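Putative GntR-family transcriptional regulator (PDB 3CNV) probably senses a small effector molecule through its UTRA ligand-binding domain and so controls transcription as a GntR-family regulator. Local coordinates at residues S21-R27 with V48-L54; H72-L76 with L91-F96; P127-R133 with R146-T152. All coordinates share one frame; numbering follows the deposited sequence.

Interaction 1 (S21-R27 with V48-L54)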
loop_
_atom_site.group_PDB
_atom_site.type_symbol
_atom_site.label_atom_id
_atom_site.label_comp_id
_atom_site.label_asym_id
_atom_site.label_seq_id
_atom_site.Cartn_x
_atom_site.Cartn_y
_atom_site.Cartn_z
ATOM N N SER C 21 6.520 -24.909 -3.323
ATOM C CA SER C 21 5.518 -24.935 -4.403
ATOM C C SER C 21 5.534 -26.303 -5.096
ATOM O O SER C 21 6.565 -26.871 -5.373
ATOM C CB SER C 21 5.816 -23.884 -5.477
ATOM O OG SER C 21 4.672 -23.711 -6.363
ATOM N N ARG C 22 4.359 -26.777 -5.441
ATOM C CA ARG C 22 4.212 -28.045 -6.129
ATOM C C ARG C 22 3.149 -27.830 -7.178
ATOM O O ARG C 22 2.033 -27.457 -6.852
ATOM C CB ARG C 22 3.846 -29.174 -5.138
ATOM C CG ARG C 22 3.775 -30.516 -5.780
ATOM C CD ARG C 22 3.870 -31.692 -4.788
ATOM N NE ARG C 22 2.701 -31.635 -3.955
ATOM C CZ ARG C 22 1.509 -32.145 -4.219
ATOM N NH1 ARG C 22 1.250 -32.848 -5.315
ATOM N NH2 ARG C 22 0.540 -31.927 -3.344
ATOM N N ILE C 23 3.498 -28.094 -8.439
ATOM C CA ILE C 23 2.567 -27.901 -9.574
ATOM C C ILE C 23 1.594 -29.081 -9.627
ATOM O O ILE C 23 1.984 -30.279 -9.633
ATOM C CB ILE C 23 3.282 -27.798 -10.908
ATOM C CG1 ILE C 23 4.356 -26.660 -10.867
ATOM C CG2 ILE C 23 2.249 -27.702 -12.074
ATOM C CD1 ILE C 23 3.815 -25.261 -10.648
ATOM N N LEU C 24 0.316 -28.756 -9.689
ATOM C CA LEU C 24 -0.718 -29.784 -9.648
ATOM C C LEU C 24 -1.341 -30.055 -11.054
ATOM O O LEU C 24 -1.703 -31.150 -11.426
ATOM C CB LEU C 24 -1.776 -29.319 -8.643
ATOM C CG LEU C 24 -1.799 -29.768 -7.208
ATOM C CD1 LEU C 24 -0.512 -30.124 -6.483
ATOM C CD2 LEU C 24 -2.800 -28.841 -6.483
ATOM N N GLU C 25 -1.478 -28.980 -11.787
ATOM C CA GLU C 25 -2.075 -28.965 -13.101
ATOM C C GLU C 25 -1.424 -27.930 -13.951
ATOM O O GLU C 25 -1.041 -26.849 -13.468
ATOM C CB GLU C 25 -3.557 -28.639 -13.013
ATOM C CG GLU C 25 -4.389 -29.685 -12.240
ATOM C CD GLU C 25 -5.845 -29.272 -12.131
ATOM O OE1 GLU C 25 -6.426 -28.927 -13.195
ATOM O OE2 GLU C 25 -6.399 -29.267 -11.005
ATOM N N CYS C 26 -1.386 -28.231 -15.238
ATOM C CA CYS C 26 -0.881 -27.290 -16.229
ATOM C C CYS C 26 -1.445 -27.638 -17.592
ATOM O O CYS C 26 -1.294 -28.749 -18.043
ATOM C CB CYS C 26 0.661 -27.365 -16.247
ATOM S SG CYS C 26 1.499 -26.158 -17.309
ATOM N N ARG C 27 -2.173 -26.708 -18.189
ATOM C CA ARG C 27 -2.919 -26.952 -19.438
ATOM C C ARG C 27 -3.028 -25.635 -20.192
ATOM O O ARG C 27 -3.005 -24.591 -19.581
ATOM C CB ARG C 27 -4.404 -27.329 -19.181
ATOM C CG ARG C 27 -4.642 -28.598 -18.634
ATOM C CD ARG C 27 -6.159 -28.777 -18.511
ATOM N NE ARG C 27 -6.696 -27.788 -17.577
ATOM C CZ ARG C 27 -7.975 -27.416 -17.516
ATOM N NH1 ARG C 27 -8.871 -27.936 -18.350
ATOM N NH2 ARG C 27 -8.356 -26.509 -16.622
ATOM N N VAL C 48 -2.681 -20.101 -20.785
ATOM C CA VAL C 48 -2.075 -21.188 -20.023
ATOM C C VAL C 48 -2.658 -21.092 -18.634
ATOM O O VAL C 48 -2.764 -19.991 -18.047
ATOM C CB VAL C 48 -0.564 -21.019 -19.874
ATOM C CG1 VAL C 48 0.059 -22.240 -19.031
ATOM C CG2 VAL C 48 0.064 -20.883 -21.205
ATOM N N THR C 49 -3.044 -22.235 -18.109
ATOM C CA THR C 49 -3.458 -22.279 -16.738
ATOM C C THR C 49 -2.646 -23.271 -15.940
ATOM O O THR C 49 -2.335 -24.369 -16.371
ATOM C CB THR C 49 -4.999 -22.561 -16.599
ATOM O OG1 THR C 49 -5.439 -22.156 -15.277
ATOM C CG2 THR C 49 -5.315 -24.071 -16.876
ATOM N N ILE C 50 -2.306 -22.812 -14.741
ATOM C CA ILE C 50 -1.595 -23.612 -13.776
ATOM C C ILE C 50 -2.373 -23.639 -12.465
ATOM O O ILE C 50 -2.936 -22.627 -12.012
ATOM C CB ILE C 50 -0.213 -22.941 -13.488
ATOM C CG1 ILE C 50 0.572 -22.707 -14.809
ATOM C CG2 ILE C 50 0.573 -23.705 -12.403
ATOM C CD1 ILE C 50 1.794 -21.779 -14.627
ATOM N N ARG C 51 -2.449 -24.821 -11.897
ATOM C CA ARG C 51 -2.783 -24.997 -10.484
ATOM C C ARG C 51 -1.567 -25.404 -9.677
ATOM O O ARG C 51 -0.812 -26.330 -10.057
ATOM C CB ARG C 51 -3.904 -26.012 -10.313
ATOM C CG ARG C 51 -4.275 -26.119 -8.834
ATOM C CD ARG C 51 -5.448 -26.939 -8.592
ATOM N NE ARG C 51 -6.647 -26.197 -8.920
ATOM C CZ ARG C 51 -7.853 -26.647 -8.641
ATOM N NH1 ARG C 51 -7.977 -27.842 -8.025
ATOM N NH2 ARG C 51 -8.913 -25.903 -8.958
ATOM N N ARG C 52 -1.340 -24.712 -8.570
ATOM C CA ARG C 52 -0.250 -25.155 -7.670
ATOM C C ARG C 52 -0.615 -25.118 -6.209
ATOM O O ARG C 52 -1.492 -24.388 -5.790
ATOM C CB ARG C 52 1.038 -24.376 -7.926
ATOM C CG ARG C 52 1.003 -23.019 -7.681
ATOM C CD ARG C 52 1.419 -22.720 -6.240
ATOM N NE ARG C 52 1.499 -21.294 -6.172
ATOM C CZ ARG C 52 2.566 -20.574 -6.481
ATOM N NH1 ARG C 52 3.708 -21.172 -6.760
ATOM N NH2 ARG C 52 2.488 -19.252 -6.423
ATOM N N GLN C 53 0.127 -25.896 -5.446
ATOM C CA GLN C 53 -0.010 -25.901 -3.993
ATOM C C GLN C 53 1.247 -25.288 -3.359
ATOM O O GLN C 53 2.376 -25.711 -3.608
ATOM C CB GLN C 53 -0.233 -27.383 -3.542
ATOM C CG GLN C 53 -0.443 -27.676 -2.028
ATOM C CD GLN C 53 -0.254 -29.134 -1.709
ATOM O OE1 GLN C 53 0.842 -29.636 -1.725
ATOM N NE2 GLN C 53 -1.338 -29.818 -1.384
ATOM N N LEU C 54 1.039 -24.316 -2.500
ATOM C CA LEU C 54 2.057 -23.897 -1.540
ATOM C C LEU C 54 1.862 -24.563 -0.213
ATOM O O LEU C 54 0.741 -24.679 0.328
ATOM C CB LEU C 54 2.025 -22.363 -1.328
ATOM C CG LEU C 54 2.362 -21.541 -2.551
ATOM C CD1 LEU C 54 2.218 -20.046 -2.118
ATOM C CD2 LEU C 54 3.773 -21.826 -3.242
HETATM O O HOH W 1 -6.134 -30.436 -8.702
#
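R52 sets its CG between its backbone N and carbonyl carbon (chi1 64°) and bends again at chi2, which brings its guanidinium to S21 on the neighbouring strand, whose OG stands opposite the backbone N (chi1 -167°). R52 NH1 donates to S21 OG over 2.7 Å, with the hydroxyl at the edge of the guanidinium and near its plane, while L54 CD2 lies over the rim of one face. On the other face of the sheet R22 and Q53 run side by side; R22 NH2 lies 2.8 Å from Q53 OE1, but above the amide plane, so this hydrogen bond misses the lone pairs. A classic beta bulge interrupts the antiparallel pairing: L24 N (2.7 Å) and E25 N (3.2 Å) both donate to R51 O, from the same side of its carbonyl plane. Within the bulge, E25 OE2 sits over one face of the R51 guanidinium, 3.7 Å from NH1, a long salt bridge without a directed N-H; a water donates to OE2 and meets NH1 weakly. R51 has salt bridges to D65 and E115. E25 thus probably adds diffuse charge balance, whereas R52, gripped by S21, D64 and, in this crystal, citrate, is probably restricted in orientation.

Interaction 2 (H72-L76 with L91-F96)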
loop_
_atom_site.group_PDB
_atom_site.type_symbol
_atom_site.label_atom_id
_atom_site.label_comp_id
_atom_site.label_asym_id
_atom_site.label_seq_id
_atom_site.Cartn_x
_atom_site.Cartn_y
_atom_site.Cartn_z
ATOM N N HIS C 72 2.105 -14.574 -24.597
ATOM C CA HIS C 72 3.391 -14.200 -23.985
ATOM C C HIS C 72 4.066 -15.372 -23.278
ATOM O O HIS C 72 5.204 -15.272 -22.818
ATOM C CB HIS C 72 3.202 -13.039 -23.017
ATOM C CG HIS C 72 2.535 -11.855 -23.636
ATOM N ND1 HIS C 72 1.294 -11.403 -23.236
ATOM C CD2 HIS C 72 2.924 -11.043 -24.653
ATOM C CE1 HIS C 72 0.959 -10.348 -23.963
ATOM N NE2 HIS C 72 1.929 -10.111 -24.832
ATOM N N PHE C 73 3.371 -16.490 -23.192
ATOM C CA PHE C 73 3.840 -17.572 -22.335
ATOM C C PHE C 73 3.904 -18.896 -23.064
ATOM O O PHE C 73 3.835 -19.985 -22.461
ATOM C CB PHE C 73 2.985 -17.659 -21.072
ATOM C CG PHE C 73 3.291 -16.583 -20.056
ATOM C CD1 PHE C 73 4.357 -16.724 -19.175
ATOM C CD2 PHE C 73 2.528 -15.406 -20.012
ATOM C CE1 PHE C 73 4.634 -15.703 -18.258
ATOM C CE2 PHE C 73 2.763 -14.436 -19.100
ATOM C CZ PHE C 73 3.840 -14.573 -18.216
ATOM N N ARG C 74 4.043 -18.781 -24.384
ATOM C CA ARG C 74 4.121 -19.970 -25.258
ATOM C C ARG C 74 5.194 -20.945 -24.811
ATOM O O ARG C 74 4.995 -22.149 -24.850
ATOM C CB ARG C 74 4.243 -19.591 -26.739
ATOM C CG ARG C 74 2.845 -19.329 -27.287
ATOM C CD ARG C 74 2.841 -19.102 -28.784
ATOM N NE ARG C 74 3.107 -17.700 -29.080
ATOM C CZ ARG C 74 4.318 -17.191 -29.317
ATOM N NH1 ARG C 74 5.405 -17.976 -29.310
ATOM N NH2 ARG C 74 4.435 -15.883 -29.561
ATOM N N GLY C 75 6.289 -20.437 -24.284
ATOM C CA GLY C 75 7.397 -21.317 -23.891
ATOM C C GLY C 75 7.153 -22.105 -22.606
ATOM O O GLY C 75 7.958 -22.963 -22.195
ATOM N N LEU C 76 6.025 -21.817 -21.966
ATOM C CA LEU C 76 5.770 -22.312 -20.615
ATOM C C LEU C 76 5.336 -23.759 -20.706
ATOM O O LEU C 76 4.347 -24.057 -21.364
ATOM C CB LEU C 76 4.732 -21.453 -19.876
ATOM C CG LEU C 76 4.526 -21.555 -18.352
ATOM C CD1 LEU C 76 5.875 -21.484 -17.601
ATOM C CD2 LEU C 76 3.610 -20.463 -17.860
ATOM N N LEU C 91 10.327 -16.735 -12.250
ATOM C CA LEU C 91 10.376 -17.450 -13.536
ATOM C C LEU C 91 9.801 -16.552 -14.657
ATOM O O LEU C 91 10.347 -16.466 -15.741
ATOM C CB LEU C 91 9.574 -18.754 -13.505
ATOM C CG LEU C 91 9.476 -19.519 -14.834
ATOM C CD1 LEU C 91 10.917 -20.127 -15.203
ATOM C CD2 LEU C 91 8.390 -20.645 -14.849
ATOM N N PHE C 92 8.682 -15.893 -14.385
ATOM C CA PHE C 92 8.037 -15.076 -15.405
ATOM C C PHE C 92 8.995 -13.949 -15.800
ATOM O O PHE C 92 9.088 -13.579 -16.952
ATOM C CB PHE C 92 6.692 -14.494 -14.955
ATOM C CG PHE C 92 5.658 -15.512 -14.537
ATOM C CD1 PHE C 92 5.739 -16.833 -14.961
ATOM C CD2 PHE C 92 4.565 -15.114 -13.757
ATOM C CE1 PHE C 92 4.773 -17.759 -14.591
ATOM C CE2 PHE C 92 3.576 -16.025 -13.392
ATOM C CZ PHE C 92 3.680 -17.355 -13.823
ATOM N N GLU C 93 9.713 -13.434 -14.820
ATOM C CA GLU C 93 10.696 -12.355 -15.044
ATOM C C GLU C 93 11.861 -12.837 -15.877
ATOM O O GLU C 93 12.161 -12.294 -16.953
ATOM C CB GLU C 93 11.266 -11.770 -13.713
ATOM C CG GLU C 93 10.480 -10.645 -13.150
ATOM C CD GLU C 93 10.960 -10.083 -11.761
ATOM O OE1 GLU C 93 12.011 -10.540 -11.225
ATOM O OE2 GLU C 93 10.224 -9.178 -11.221
ATOM N N SER C 94 12.516 -13.866 -15.368
ATOM C CA SER C 94 13.747 -14.343 -16.002
ATOM C C SER C 94 13.586 -15.067 -17.329
ATOM O O SER C 94 14.425 -14.892 -18.219
ATOM C CB SER C 94 14.511 -15.297 -15.074
ATOM O OG SER C 94 14.730 -14.547 -13.913
ATOM N N GLU C 95 12.549 -15.893 -17.460
ATOM C CA GLU C 95 12.409 -16.695 -18.697
ATOM C C GLU C 95 11.529 -15.991 -19.698
ATOM O O GLU C 95 11.663 -16.204 -20.896
ATOM C CB GLU C 95 11.882 -18.113 -18.434
ATOM C CG GLU C 95 12.715 -18.879 -17.450
ATOM C CD GLU C 95 14.204 -18.816 -17.803
ATOM O OE1 GLU C 95 14.534 -19.113 -19.014
ATOM O OE2 GLU C 95 15.005 -18.426 -16.876
ATOM N N PHE C 96 10.611 -15.149 -19.224
ATOM C CA PHE C 96 9.580 -14.578 -20.111
ATOM C C PHE C 96 9.638 -13.046 -20.183
ATOM O O PHE C 96 8.971 -12.463 -21.010
ATOM C CB PHE C 96 8.136 -15.120 -19.744
ATOM C CG PHE C 96 8.019 -16.636 -19.844
ATOM C CD1 PHE C 96 7.714 -17.247 -21.050
ATOM C CD2 PHE C 96 8.336 -17.465 -18.761
ATOM C CE1 PHE C 96 7.691 -18.633 -21.161
ATOM C CE2 PHE C 96 8.292 -18.854 -18.856
ATOM C CZ PHE C 96 7.976 -19.451 -20.049
#
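The F73 ring touches the rings of both F92 and F96, and the three make an aromatic cluster where the loop 72-76 meets helix 88-96. Against F92 the arrangement is edge-to-face: the edge of F73 is turned to the F92 face, with centroids 5.2 Å apart and planes at 70°, and F73 CE1 comes to 3.7 Å from F92 CD1. Against F96 the planes differ by 41°, an oblique pairing in which F73 CD1 lies over one face of the F96 ring, 3.7 Å from F96 CG. With its CG opposite the carbonyl carbon (chi1 -59°), F96 reaches from the helix into the type I turn formed by F73 to L76. The far end of its ring meets the turn backbone, F96 CZ being 3.6 Å from L76 N, and the G75 backbone lies at the ring edge. That turn is closed by a 2.9 Å hydrogen bond from L76 N to F73 O. L76 completes the tight side: its CD1 touches F96 CE2 and also L91 CD2, each at 3.8 Å, and L68 and L81 pack around it.

The outer side is much looser. H72 offers chiefly its carbonyl oxygen, 3.7 Å from F96 CD1, while its imidazole turns away from the helix; both H72 and G75 are exposed. No hydrogen bond joins the two segments. Their attachment thus rests on dispersion and ring-to-ring contact, with the polar backbone of the turn satisfied partly within the turn itself.

Interaction 3 (P127-R133 with R146-T152)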
loop_
_atom_site.group_PDB
_atom_site.type_symbol
_atom_site.label_atom_id
_atom_site.label_comp_id
_atom_site.label_asym_id
_atom_site.label_seq_id
_atom_site.Cartn_x
_atom_site.Cartn_y
_atom_site.Cartn_z
ATOM N N PRO C 127 -13.644 -22.659 6.574
ATOM C CA PRO C 127 -13.446 -21.316 5.980
ATOM C C PRO C 127 -12.007 -21.106 5.467
ATOM O O PRO C 127 -11.006 -21.501 6.137
ATOM C CB PRO C 127 -13.712 -20.388 7.145
ATOM C CG PRO C 127 -14.551 -21.112 8.052
ATOM C CD PRO C 127 -14.135 -22.580 7.964
ATOM N N LEU C 128 -11.951 -20.552 4.255
ATOM C CA LEU C 128 -10.695 -20.236 3.551
ATOM C C LEU C 128 -10.767 -18.768 3.130
ATOM O O LEU C 128 -11.877 -18.189 2.930
ATOM C CB LEU C 128 -10.503 -21.095 2.284
ATOM C CG LEU C 128 -10.589 -22.598 2.426
ATOM C CD1 LEU C 128 -10.492 -23.313 1.005
ATOM C CD2 LEU C 128 -9.477 -23.113 3.387
ATOM N N LEU C 129 -9.599 -18.176 3.052
ATOM C CA LEU C 129 -9.396 -16.796 2.542
ATOM C C LEU C 129 -9.165 -16.901 1.030
ATOM O O LEU C 129 -8.267 -17.590 0.556
ATOM C CB LEU C 129 -8.251 -16.095 3.198
ATOM C CG LEU C 129 -7.917 -14.673 2.705
ATOM C CD1 LEU C 129 -9.052 -13.687 3.021
ATOM C CD2 LEU C 129 -6.603 -14.179 3.203
ATOM N N GLN C 130 -10.085 -16.316 0.284
ATOM C CA GLN C 130 -9.947 -16.274 -1.172
ATOM C C GLN C 130 -9.378 -14.914 -1.566
ATOM O O GLN C 130 -9.878 -13.850 -1.184
ATOM C CB GLN C 130 -11.255 -16.602 -1.885
ATOM C CG GLN C 130 -11.224 -16.431 -3.414
ATOM C CD GLN C 130 -12.511 -16.936 -4.092
ATOM O OE1 GLN C 130 -12.847 -18.104 -4.006
ATOM N NE2 GLN C 130 -13.251 -16.042 -4.683
ATOM N N VAL C 131 -8.274 -14.978 -2.284
ATOM C CA VAL C 131 -7.555 -13.808 -2.806
ATOM C C VAL C 131 -7.614 -13.891 -4.351
ATOM O O VAL C 131 -6.942 -14.693 -4.997
ATOM C CB VAL C 131 -6.074 -13.719 -2.322
ATOM C CG1 VAL C 131 -5.394 -12.409 -2.863
ATOM C CG2 VAL C 131 -5.950 -13.797 -0.723
ATOM N N ASP C 132 -8.451 -13.059 -4.948
ATOM C CA ASP C 132 -8.504 -12.956 -6.401
ATOM C C ASP C 132 -7.638 -11.781 -6.898
ATOM O O ASP C 132 -7.921 -10.632 -6.594
ATOM C CB ASP C 132 -9.974 -12.759 -6.860
ATOM C CG ASP C 132 -10.811 -14.039 -6.732
ATOM O OD1 ASP C 132 -10.308 -15.129 -7.088
ATOM O OD2 ASP C 132 -11.959 -13.974 -6.222
ATOM N N ARG C 133 -6.612 -12.077 -7.679
ATOM C CA ARG C 133 -5.594 -11.088 -8.093
ATOM C C ARG C 133 -5.550 -10.914 -9.617
ATOM O O ARG C 133 -5.608 -11.891 -10.381
ATOM C CB ARG C 133 -4.228 -11.581 -7.612
ATOM C CG ARG C 133 -3.077 -10.613 -7.871
ATOM C CD ARG C 133 -1.731 -11.145 -7.517
ATOM N NE ARG C 133 -1.687 -11.551 -6.125
ATOM C CZ ARG C 133 -0.932 -12.482 -5.568
ATOM N NH1 ARG C 133 -0.099 -13.196 -6.266
ATOM N NH2 ARG C 133 -1.048 -12.685 -4.273
ATOM N N ARG C 146 -4.781 -14.591 -10.931
ATOM C CA ARG C 146 -4.543 -15.670 -9.983
ATOM C C ARG C 146 -5.620 -15.654 -8.889
ATOM O O ARG C 146 -5.908 -14.588 -8.307
ATOM C CB ARG C 146 -3.124 -15.498 -9.357
ATOM C CG ARG C 146 -2.737 -16.593 -8.363
ATOM C CD ARG C 146 -1.350 -16.396 -7.724
ATOM N NE ARG C 146 -0.261 -16.300 -8.686
ATOM C CZ ARG C 146 1.031 -16.371 -8.411
ATOM N NH1 ARG C 146 1.454 -16.424 -7.147
ATOM N NH2 ARG C 146 1.909 -16.303 -9.411
ATOM N N ARG C 147 -6.236 -16.826 -8.649
ATOM C CA ARG C 147 -7.093 -17.034 -7.559
ATOM C C ARG C 147 -6.478 -17.982 -6.558
ATOM O O ARG C 147 -6.170 -19.159 -6.859
ATOM C CB ARG C 147 -8.424 -17.619 -7.958
ATOM C CG ARG C 147 -9.245 -17.870 -6.678
ATOM C CD ARG C 147 -10.597 -18.559 -6.940
ATOM N NE ARG C 147 -10.578 -19.423 -8.118
ATOM C CZ ARG C 147 -10.208 -20.711 -8.138
ATOM N NH1 ARG C 147 -9.781 -21.319 -7.046
ATOM N NH2 ARG C 147 -10.265 -21.387 -9.283
ATOM N N GLY C 148 -6.266 -17.431 -5.362
ATOM C CA GLY C 148 -5.686 -18.177 -4.304
ATOM C C GLY C 148 -6.713 -18.532 -3.232
ATOM O O GLY C 148 -7.596 -17.765 -2.887
ATOM N N LEU C 149 -6.549 -19.705 -2.692
ATOM C CA LEU C 149 -7.355 -20.116 -1.563
ATOM C C LEU C 149 -6.381 -20.520 -0.491
ATOM O O LEU C 149 -5.607 -21.453 -0.674
ATOM C CB LEU C 149 -8.329 -21.267 -1.936
ATOM C CG LEU C 149 -9.544 -20.946 -2.819
ATOM C CD1 LEU C 149 -9.976 -22.298 -3.445
ATOM C CD2 LEU C 149 -10.728 -20.258 -2.022
ATOM N N TYR C 150 -6.499 -19.826 0.635
ATOM C CA TYR C 150 -5.564 -19.882 1.724
ATOM C C TYR C 150 -6.243 -20.434 2.942
ATOM O O TYR C 150 -7.324 -20.010 3.359
ATOM C CB TYR C 150 -5.055 -18.481 2.102
ATOM C CG TYR C 150 -4.255 -17.727 1.061
ATOM C CD1 TYR C 150 -4.682 -17.602 -0.253
ATOM C CD2 TYR C 150 -3.105 -17.074 1.415
ATOM C CE1 TYR C 150 -3.952 -16.833 -1.192
ATOM C CE2 TYR C 150 -2.347 -16.306 0.474
ATOM C CZ TYR C 150 -2.782 -16.216 -0.833
ATOM O OH TYR C 150 -2.048 -15.462 -1.702
ATOM N N LEU C 151 -5.560 -21.389 3.539
ATOM C CA LEU C 151 -5.971 -21.923 4.852
ATOM C C LEU C 151 -5.205 -21.079 5.891
ATOM O O LEU C 151 -3.999 -21.115 5.973
ATOM C CB LEU C 151 -5.588 -23.381 4.988
ATOM C CG LEU C 151 -5.855 -24.006 6.343
ATOM C CD1 LEU C 151 -7.414 -24.054 6.514
ATOM C CD2 LEU C 151 -5.182 -25.368 6.410
ATOM N N THR C 152 -5.943 -20.261 6.619
ATOM C CA THR C 152 -5.378 -19.258 7.517
ATOM C C THR C 152 -5.414 -19.687 8.970
ATOM O O THR C 152 -5.645 -18.885 9.854
ATOM C CB THR C 152 -6.073 -17.878 7.328
ATOM O OG1 THR C 152 -7.469 -18.003 7.555
ATOM C CG2 THR C 152 -5.887 -17.400 5.983
HETATM O O HOH W 2 -8.863 -20.494 7.068
#
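L129, V131 and R133 form hydrogen-bonded antiparallel pairs with Y150, G148 and R146, six N-H...O bonds of 2.7 to 2.9 Å, and the short strand axes run 157° apart. Y150 lies along the face of the sheet that carries V131; a chi1 of -64° tips its ring toward the backbone N and lays it beside G148, whose carbonyl carbon is at the ring edge. V131 CG2 then sits over the Y150 ring in a CH-pi contact, 4.1 Å from the centroid. Further along the same face R133 and R146 run side by side; R133 NH1 lies over one face of the R146 guanidinium, 3.7 Å from its NH1. Acidic partners probably offset this closeness, E105 for R133 and E144 for R146, and R146 also binds a citrate.

On the opposite face D132 OD1 presses close to the aliphatic part of R147, 3.0 Å from R147 CG, while R147 NE remains 4.4 Å away, beyond a salt bridge. R147 instead pairs with D65, and D132 with R108. Q130 NE2 donates to D132 OD2 on its syn side over 2.9 Å, a bent bond that may help orient the carboxylate. At the open end of the pairing a water accepts from T152 N, and L129 packs on L129 of the third subunit. The contact forms the open-end part of the beta hairpin of strands 127-137 and 141-150, in the central antiparallel sheet of the UTRA domain.

Interactions 1 and 3 belong to one six-stranded antiparallel sheet, with strand 59-69 between them; their centres are 15 Å apart. They meet at a bound citrate, where R52 NH2 and R146 NH1 lie 3.1 Å apart and both donate to the same citrate oxygen. The citrate probably came from the crystallisation liquor, yet the site is consistent with an anion-accepting effector pocket in this ligand-binding domain. Interaction 2 joins interaction 1 through packing, with L76 CD2 3.9 Å from I50 CD1, so the loop and helix pack against the sheet beside interaction 1. Interactions 2 and 3 do not touch, their centres lying about 24 Å apart.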